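Local coordinates for protein inactive glucansucrase (Lactobacillus reuteri, PDB 5JBD) that is an inactive member of the glucansucrase family, built on the barrel fold of glycosyl hydrolase family 70 and carrying a bound calcium ion, at residues S89-V92 against Q93-I97; Q41-A45 against I46-D50; N842-S845 against L846-I849; R766-N769 against R770-I774. All blocks are in the same frame, centred on the assembly; numbering follows the deposited sequence.

The four contacts run in series along the chain, interaction 2 first, then 1, 4 and 3. Interactions 3 and 4 share the six-stranded antiparallel sheet that includes strands 758-767 and 841-845; their centres lie about 12 Å apart and they touch where L846 CD1 packs 4.0 Å from R766 NE. Both sit near the calcium ion held by E237, D243, N287 and N751: the side chain of N769 is about 9 Å from it, that of T844 about 11 Å. Interactions 1 and 2 are more peripheral. Their centres are about 24 Å apart, and interaction 2 comes within about 8 Å of interaction 3 at the nearest atoms, without touching.

Interaction 1 of 4, residues S89-V92 against Q93-I97; sequences SKDV and QAQFI
Helical i to i+4 bonding starts at once where S89-V92 runs into Q93-I97: S89 O accepts from Q93 N at 3.0 Å, K90 O from A94 N, D91 O from Q95 N and V92 O from F96 N, the last at 2.8 Å. Ahead of this ladder S89 turns its hydroxyl back over the first turn, where OG takes the V92 N-H at 3.3 Å, 163° at the hydrogen. Within the same first turn, D91 faces Q95, four residues on. With CG of D91 opposite its backbone N (chi1 -178°), the carboxylate stands out beside the turn, and Q95, extended beyond CG, brings NE2 back to it. NE2 sits almost evenly before the two oxygens, 3.4 Å from D91 OD1 and 3.5 Å from D91 OD2, but only the OD1 contact forms a bond, a weak one. The carboxylate and amide planes are 52° apart. The aliphatic part of Q95 lies over the backbone, its CG 3.4 Å from D91 O. Elsewhere K90 NZ bonds to T126 OG1. This is a serine N-cap opening helix 90-101, whose V92, F96 and I97 are buried against helices 126-147 and 151-162 and nearby loops.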
# COMPACT_ATOMS: atom_id res chain seq x y z
N SER A 89 -4.65 -6.34 38.81
CA SER A 89 -5.68 -6.12 39.83
C SER A 89 -6.12 -7.40 40.50
O SER A 89 -5.83 -8.50 40.02
CB SER A 89 -6.91 -5.47 39.17
OG SER A 89 -7.50 -6.36 38.23
N LYS A 90 -6.83 -7.26 41.62
CA LYS A 90 -7.48 -8.39 42.30
C LYS A 90 -8.45 -9.12 41.36
O LYS A 90 -8.54 -10.36 41.37
CB LYS A 90 -8.25 -7.91 43.54
CG LYS A 90 -7.43 -7.81 44.82
CD LYS A 90 -8.31 -7.40 45.98
CE LYS A 90 -7.62 -6.40 46.97
NZ LYS A 90 -6.22 -6.75 47.35
N ASP A 91 -9.17 -8.34 40.55
CA ASP A 91 -10.10 -8.86 39.55
C ASP A 91 -9.41 -9.90 38.65
O ASP A 91 -9.87 -11.03 38.53
CB ASP A 91 -10.66 -7.68 38.72
CG ASP A 91 -11.69 -8.11 37.66
OD1 ASP A 91 -12.35 -9.16 37.82
OD2 ASP A 91 -11.83 -7.36 36.67
N VAL A 92 -8.29 -9.51 38.06
CA VAL A 92 -7.55 -10.35 37.10
C VAL A 92 -6.88 -11.53 37.81
O VAL A 92 -6.80 -12.63 37.26
CB VAL A 92 -6.55 -9.51 36.26
CG1 VAL A 92 -5.72 -10.39 35.33
CG2 VAL A 92 -7.29 -8.45 35.46
N GLN A 93 -6.42 -11.32 39.05
CA GLN A 93 -5.89 -12.40 39.87
C GLN A 93 -6.93 -13.50 40.05
O GLN A 93 -6.64 -14.68 39.86
CB GLN A 93 -5.42 -11.86 41.23
CG GLN A 93 -4.81 -12.89 42.18
CD GLN A 93 -4.44 -12.32 43.53
OE1 GLN A 93 -4.89 -11.25 43.89
NE2 GLN A 93 -3.61 -13.03 44.29
N ALA A 94 -8.14 -13.10 40.44
CA ALA A 94 -9.23 -14.06 40.63
C ALA A 94 -9.57 -14.74 39.30
O ALA A 94 -9.81 -15.94 39.28
CB ALA A 94 -10.45 -13.39 41.24
N GLN A 95 -9.54 -13.98 38.20
CA GLN A 95 -9.73 -14.57 36.86
C GLN A 95 -8.66 -15.60 36.50
O GLN A 95 -8.98 -16.66 35.96
CB GLN A 95 -9.76 -13.52 35.76
CG GLN A 95 -10.99 -12.62 35.70
CD GLN A 95 -10.84 -11.58 34.61
OE1 GLN A 95 -10.64 -11.92 33.45
NE2 GLN A 95 -10.90 -10.31 34.99
N PHE A 96 -7.41 -15.29 36.82
CA PHE A 96 -6.30 -16.23 36.58
C PHE A 96 -6.53 -17.55 37.31
O PHE A 96 -6.40 -18.62 36.72
CB PHE A 96 -4.97 -15.62 37.01
CG PHE A 96 -3.80 -16.54 36.83
CD1 PHE A 96 -3.19 -16.67 35.58
CD2 PHE A 96 -3.29 -17.27 37.89
CE1 PHE A 96 -2.11 -17.52 35.40
CE2 PHE A 96 -2.21 -18.12 37.72
CZ PHE A 96 -1.62 -18.25 36.47
N ILE A 97 -6.90 -17.46 38.58
CA ILE A 97 -7.14 -18.64 39.42
C ILE A 97 -8.28 -19.49 38.85
O ILE A 97 -8.12 -20.70 38.64
CB ILE A 97 -7.40 -18.24 40.91
CG1 ILE A 97 -6.12 -17.65 41.52
CG2 ILE A 97 -7.87 -19.44 41.74
CD1 ILE A 97 -6.33 -16.85 42.80

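Interaction 2 of 4, residues Q41-A45 against I46-D50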
# COMPACT_ATOMS: atom_id res chain seq x y z
N GLN A 41 18.41 -9.11 39.97
CA GLN A 41 17.74 -7.91 39.51
C GLN A 41 18.42 -7.33 38.26
O GLN A 41 18.94 -6.21 38.27
CB GLN A 41 17.66 -6.88 40.63
CG GLN A 41 16.89 -7.36 41.85
CD GLN A 41 16.37 -6.22 42.70
OE1 GLN A 41 16.91 -5.10 42.68
NE2 GLN A 41 15.30 -6.48 43.46
N ASP A 42 18.36 -8.09 37.18
CA ASP A 42 18.87 -7.64 35.87
C ASP A 42 18.25 -8.49 34.76
O ASP A 42 17.48 -9.42 35.02
CB ASP A 42 20.41 -7.67 35.84
CG ASP A 42 20.99 -9.06 36.12
OD1 ASP A 42 20.53 -10.04 35.51
OD2 ASP A 42 21.92 -9.17 36.94
N SER A 43 18.62 -8.20 33.52
CA SER A 43 18.06 -8.88 32.36
C SER A 43 18.38 -10.37 32.26
O SER A 43 17.69 -11.10 31.54
CB SER A 43 18.48 -8.16 31.08
OG SER A 43 17.98 -6.83 31.09
N SER A 44 19.41 -10.83 32.98
CA SER A 44 19.72 -12.26 33.03
C SER A 44 18.65 -13.09 33.75
O SER A 44 18.61 -14.31 33.57
CB SER A 44 21.09 -12.51 33.68
OG SER A 44 21.04 -12.40 35.09
N ALA A 45 17.83 -12.45 34.59
CA ALA A 45 16.73 -13.16 35.28
C ALA A 45 15.33 -12.54 35.16
O ALA A 45 14.37 -13.14 35.63
CB ALA A 45 17.09 -13.35 36.74
N ILE A 46 15.22 -11.36 34.54
CA ILE A 46 13.92 -10.69 34.41
C ILE A 46 13.77 -10.12 32.99
O ILE A 46 14.48 -9.19 32.62
CB ILE A 46 13.75 -9.55 35.45
CG1 ILE A 46 13.96 -10.04 36.90
CG2 ILE A 46 12.36 -8.92 35.31
CD1 ILE A 46 14.00 -8.92 37.92
N ASN A 47 12.84 -10.66 32.20
CA ASN A 47 12.50 -10.05 30.89
C ASN A 47 12.04 -8.60 31.14
O ASN A 47 11.28 -8.34 32.09
CB ASN A 47 11.38 -10.80 30.15
CG ASN A 47 11.81 -12.15 29.51
OD1 ASN A 47 10.94 -12.98 29.15
ND2 ASN A 47 13.12 -12.39 29.35
N ASN A 48 12.51 -7.68 30.32
CA ASN A 48 12.05 -6.31 30.38
C ASN A 48 12.18 -5.64 29.01
O ASN A 48 12.89 -6.12 28.13
CB ASN A 48 12.83 -5.54 31.44
CG ASN A 48 14.27 -5.33 31.03
OD1 ASN A 48 14.64 -4.26 30.55
ND2 ASN A 48 15.08 -6.37 31.14
N ILE A 49 11.48 -4.53 28.87
CA ILE A 49 11.41 -3.78 27.60
C ILE A 49 11.77 -2.34 27.95
O ILE A 49 11.00 -1.65 28.58
CB ILE A 49 10.01 -3.86 26.97
CG1 ILE A 49 9.60 -5.34 26.77
CG2 ILE A 49 9.99 -3.13 25.62
CD1 ILE A 49 8.18 -5.55 26.29
N ASP A 50 13.00 -1.95 27.61
CA ASP A 50 13.58 -0.68 28.04
C ASP A 50 13.39 -0.37 29.55
O ASP A 50 13.09 0.75 29.93
CB ASP A 50 13.00 0.46 27.19
CG ASP A 50 13.21 0.24 25.70
OD1 ASP A 50 14.38 0.22 25.27
OD2 ASP A 50 12.22 0.08 24.96
O HOH W 1 15.48 -11.22 29.79
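I46, A45 and S43 supply most of the surface buried where Q41-A45 curls back on I46-D50. I46 follows the turn and its side chain reaches back along it, bringing CD1 to 4.2 Å from Q41 CA. A45 closes the turn: its N, like the I46 N, is directed at D42 O, the bond from I46 being bent and weak at 3.0 Å. S43 faces the returning chain with both backbone and side chain. Its CA-H points almost straight at I46 O, and its OG receives N48 ND2 at 2.9 Å. The second N-H of the same amide goes to I46 O at 3.2 Å, 166° at the hydrogen. Both acceptors lie close to the N48 amide plane; chi1 of 69°, with CG between backbone N and carbonyl carbon, turns the amide back toward S43. A water bridges S43 O and N47 ND2. D42 adds an Asx turn, OD1 accepting from S44 N at 2.9 Å. Because the two N-H groups of N48 are both used and its OD1 takes G51 N, the amide is fixed in rotation and in sense; side-chain amide bonds thus supplement the few backbone bonds in a segment without regular structure.

Interaction 3 of 4, residues N842-S845 against L846-I849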
# COMPACT_ATOMS: atom_id res chain seq x y z
N ASN A 842 6.14 8.24 13.57
CA ASN A 842 5.04 9.08 14.06
C ASN A 842 4.09 8.31 14.96
O ASN A 842 3.50 8.90 15.87
CB ASN A 842 4.20 9.64 12.89
CG ASN A 842 4.92 10.71 12.09
OD1 ASN A 842 4.74 10.79 10.85
ND2 ASN A 842 5.69 11.54 12.75
N GLY A 843 3.94 7.01 14.71
CA GLY A 843 2.97 6.20 15.44
C GLY A 843 2.77 4.89 14.74
O GLY A 843 3.55 4.52 13.86
N THR A 844 1.75 4.16 15.15
CA THR A 844 1.43 2.87 14.54
C THR A 844 -0.07 2.65 14.57
O THR A 844 -0.75 3.16 15.47
CB THR A 844 2.14 1.68 15.26
OG1 THR A 844 1.75 0.43 14.67
CG2 THR A 844 1.79 1.64 16.74
N SER A 845 -0.57 1.88 13.61
CA SER A 845 -1.91 1.31 13.73
C SER A 845 -1.91 0.34 14.91
O SER A 845 -0.87 -0.15 15.32
CB SER A 845 -2.35 0.61 12.44
OG SER A 845 -1.37 -0.30 11.96
N LEU A 846 -3.09 0.11 15.49
CA LEU A 846 -3.20 -0.70 16.70
C LEU A 846 -2.62 -2.09 16.41
O LEU A 846 -2.91 -2.68 15.38
CB LEU A 846 -4.65 -0.80 17.17
CG LEU A 846 -5.43 0.50 17.39
CD1 LEU A 846 -6.82 0.20 17.93
CD2 LEU A 846 -4.69 1.48 18.28
N GLN A 847 -1.77 -2.59 17.31
CA GLN A 847 -1.02 -3.82 17.04
C GLN A 847 -1.63 -5.09 17.66
O GLN A 847 -1.04 -6.17 17.54
CB GLN A 847 0.44 -3.64 17.47
CG GLN A 847 1.17 -2.60 16.64
CD GLN A 847 2.67 -2.60 16.86
OE1 GLN A 847 3.18 -3.29 17.75
NE2 GLN A 847 3.39 -1.80 16.08
N ASN A 848 -2.79 -4.95 18.30
CA ASN A 848 -3.53 -6.08 18.89
C ASN A 848 -2.77 -6.79 20.03
O ASN A 848 -2.86 -8.01 20.16
CB ASN A 848 -3.94 -7.11 17.81
CG ASN A 848 -4.81 -6.51 16.71
OD1 ASN A 848 -4.54 -6.70 15.53
ND2 ASN A 848 -5.86 -5.81 17.10
N ILE A 849 -2.06 -6.03 20.86
CA ILE A 849 -1.35 -6.58 22.04
C ILE A 849 -1.93 -6.20 23.40
O ILE A 849 -1.76 -6.94 24.38
CB ILE A 849 0.16 -6.25 22.01
CG1 ILE A 849 0.40 -4.74 22.03
CG2 ILE A 849 0.80 -6.88 20.78
CD1 ILE A 849 1.86 -4.35 22.08
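T844 and Q847 meet through two torsions: chi1 of T844, at 177°, swings OG1 away from its own backbone N and toward the chain ahead, while Q847, with CG beside its backbone N (chi1 -65°) and the chain extended beyond, doubles back along the strand end. The two side chains cross at about a right angle. Q847 NE2 donates an N-H to T844 OG1 at 3.1 Å, with an N-H...O angle of 153°, and the hydroxyl lies somewhat tilted from the amide plane. OG1 in turn donates to S845 O at 2.8 Å, in the carbonyl plane and on a lone pair, so the amide, the hydroxyl and the carbonyl form a short hydrogen-bonded chain. The CG of Q847 also rests against the backbone, 3.5 Å from S845 O. The site is the end of strand 841-845, which runs between strands 193-197 and 242-244 in an antiparallel sheet; N842 and G843 pair there with D243, one of the calcium ligands. Beyond S845 the chain leaves the sheet, and outside partners hold it as it goes. S845 OG takes G241 N. Q847 OE1 accepts from Y789 N, on strand 784-791, which fixes the amide through its oxygen as well as its nitrogen; independently, the backbone N of Q847 is bonded to Y786 OH. The next two amides, N848 N and I849 N, each find one carboxylate oxygen of E172.

Interaction 4 of 4, residues R766-N769 against R770-I774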
# COMPACT_ATOMS: atom_id res chain seq x y z
N ARG A 766 -4.29 7.53 21.93
CA ARG A 766 -5.23 6.96 20.96
C ARG A 766 -5.75 8.09 20.05
O ARG A 766 -6.37 9.02 20.53
CB ARG A 766 -6.42 6.33 21.71
CG ARG A 766 -7.48 5.66 20.83
CD ARG A 766 -6.96 4.39 20.21
NE ARG A 766 -8.00 3.76 19.38
CZ ARG A 766 -8.34 4.15 18.15
NH1 ARG A 766 -7.74 5.19 17.57
NH2 ARG A 766 -9.31 3.49 17.49
N THR A 767 -5.52 7.96 18.75
CA THR A 767 -5.88 9.01 17.79
C THR A 767 -6.58 8.49 16.55
O THR A 767 -6.57 7.29 16.26
CB THR A 767 -4.63 9.78 17.31
OG1 THR A 767 -3.81 8.93 16.50
CG2 THR A 767 -3.84 10.33 18.48
N ASN A 768 -7.16 9.43 15.80
CA ASN A 768 -7.63 9.17 14.43
C ASN A 768 -6.43 9.20 13.47
O ASN A 768 -5.27 9.30 13.90
CB ASN A 768 -8.73 10.18 14.04
CG ASN A 768 -8.24 11.61 13.89
OD1 ASN A 768 -7.04 11.89 13.87
ND2 ASN A 768 -9.18 12.54 13.79
N ASN A 769 -6.72 9.15 12.17
CA ASN A 769 -5.66 9.11 11.15
C ASN A 769 -4.90 10.44 10.92
O ASN A 769 -3.96 10.48 10.13
CB ASN A 769 -6.19 8.56 9.83
CG ASN A 769 -7.26 9.43 9.19
OD1 ASN A 769 -7.69 10.44 9.76
ND2 ASN A 769 -7.73 9.01 8.03
N ARG A 770 -5.30 11.50 11.61
CA ARG A 770 -4.53 12.74 11.65
C ARG A 770 -3.74 12.95 12.96
O ARG A 770 -3.15 14.01 13.17
CB ARG A 770 -5.44 13.94 11.40
CG ARG A 770 -6.21 13.89 10.09
CD ARG A 770 -6.98 15.19 9.86
NE ARG A 770 -6.11 16.37 9.86
CZ ARG A 770 -5.28 16.71 8.87
NH1 ARG A 770 -5.16 15.98 7.76
NH2 ARG A 770 -4.55 17.81 8.99
N GLY A 771 -3.69 11.95 13.84
CA GLY A 771 -3.00 12.11 15.13
C GLY A 771 -3.72 13.00 16.14
O GLY A 771 -3.12 13.46 17.10
N MET A 772 -5.02 13.22 15.94
CA MET A 772 -5.83 13.92 16.92
C MET A 772 -6.47 12.89 17.83
O MET A 772 -6.99 11.88 17.35
CB MET A 772 -6.91 14.76 16.23
CG MET A 772 -6.33 15.84 15.31
SD MET A 772 -5.26 17.04 16.16
CE MET A 772 -3.89 17.19 15.00
N GLN A 773 -6.46 13.16 19.13
CA GLN A 773 -7.01 12.24 20.10
C GLN A 773 -8.51 12.05 19.88
O GLN A 773 -9.23 13.04 19.66
CB GLN A 773 -6.76 12.74 21.54
CG GLN A 773 -7.19 11.73 22.60
CD GLN A 773 -6.80 12.09 24.02
OE1 GLN A 773 -6.15 13.11 24.27
NE2 GLN A 773 -7.20 11.25 24.96
N ILE A 774 -8.97 10.80 19.93
CA ILE A 774 -10.41 10.48 19.88
C ILE A 774 -10.86 9.62 21.05
O ILE A 774 -10.04 9.01 21.75
CB ILE A 774 -10.82 9.77 18.57
CG1 ILE A 774 -10.03 8.47 18.37
CG2 ILE A 774 -10.63 10.71 17.39
CD1 ILE A 774 -10.56 7.57 17.28
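R766 meets I774 twice, by backbone and by side chain. Its carbonyl O accepts from I774 N at 3.2 Å, and its chain, bent at chi2 (71°), brings NH1 to 3.7 Å from I774 CD1; the guanidinium itself is claimed by D192 in a salt bridge and by the carbonyls of L173 and S191. T767 forms a single antiparallel bridge with Q773, a non-hydrogen-bonded pair. Its CG2 rests 3.5 Å from G771 O, while OG1, also near G771 CA, donates to N768 O at 3.0 Å, on a lone pair. N768 is the hub. Its N donates to M772 O at 2.9 Å, and its CB packs against I774 CG2. With CG set between backbone N and carbonyl carbon (chi1 68°), its side chain turns inward under the loop, where OD1 collects two backbone N-H groups: R770 N at 2.9 Å and M772 N at 3.2 Å. They approach from opposite faces, each well out of the amide plane and off the lone pairs. The R770 bond makes an Asx turn, nested in the type I turn from N768 to G771 that G771 N closes on N768 O at 3.1 Å; G771 takes a positive phi there. The N768 and M772 side chains run alongside each other in the same direction. N769 occupies the second position of this turn, its N bonded to S191 OG. One asparagine, N768, thus takes four donors through O and OD1, three of them backbone N-H groups, which gives this tight, hairpin-like turn a definite shape.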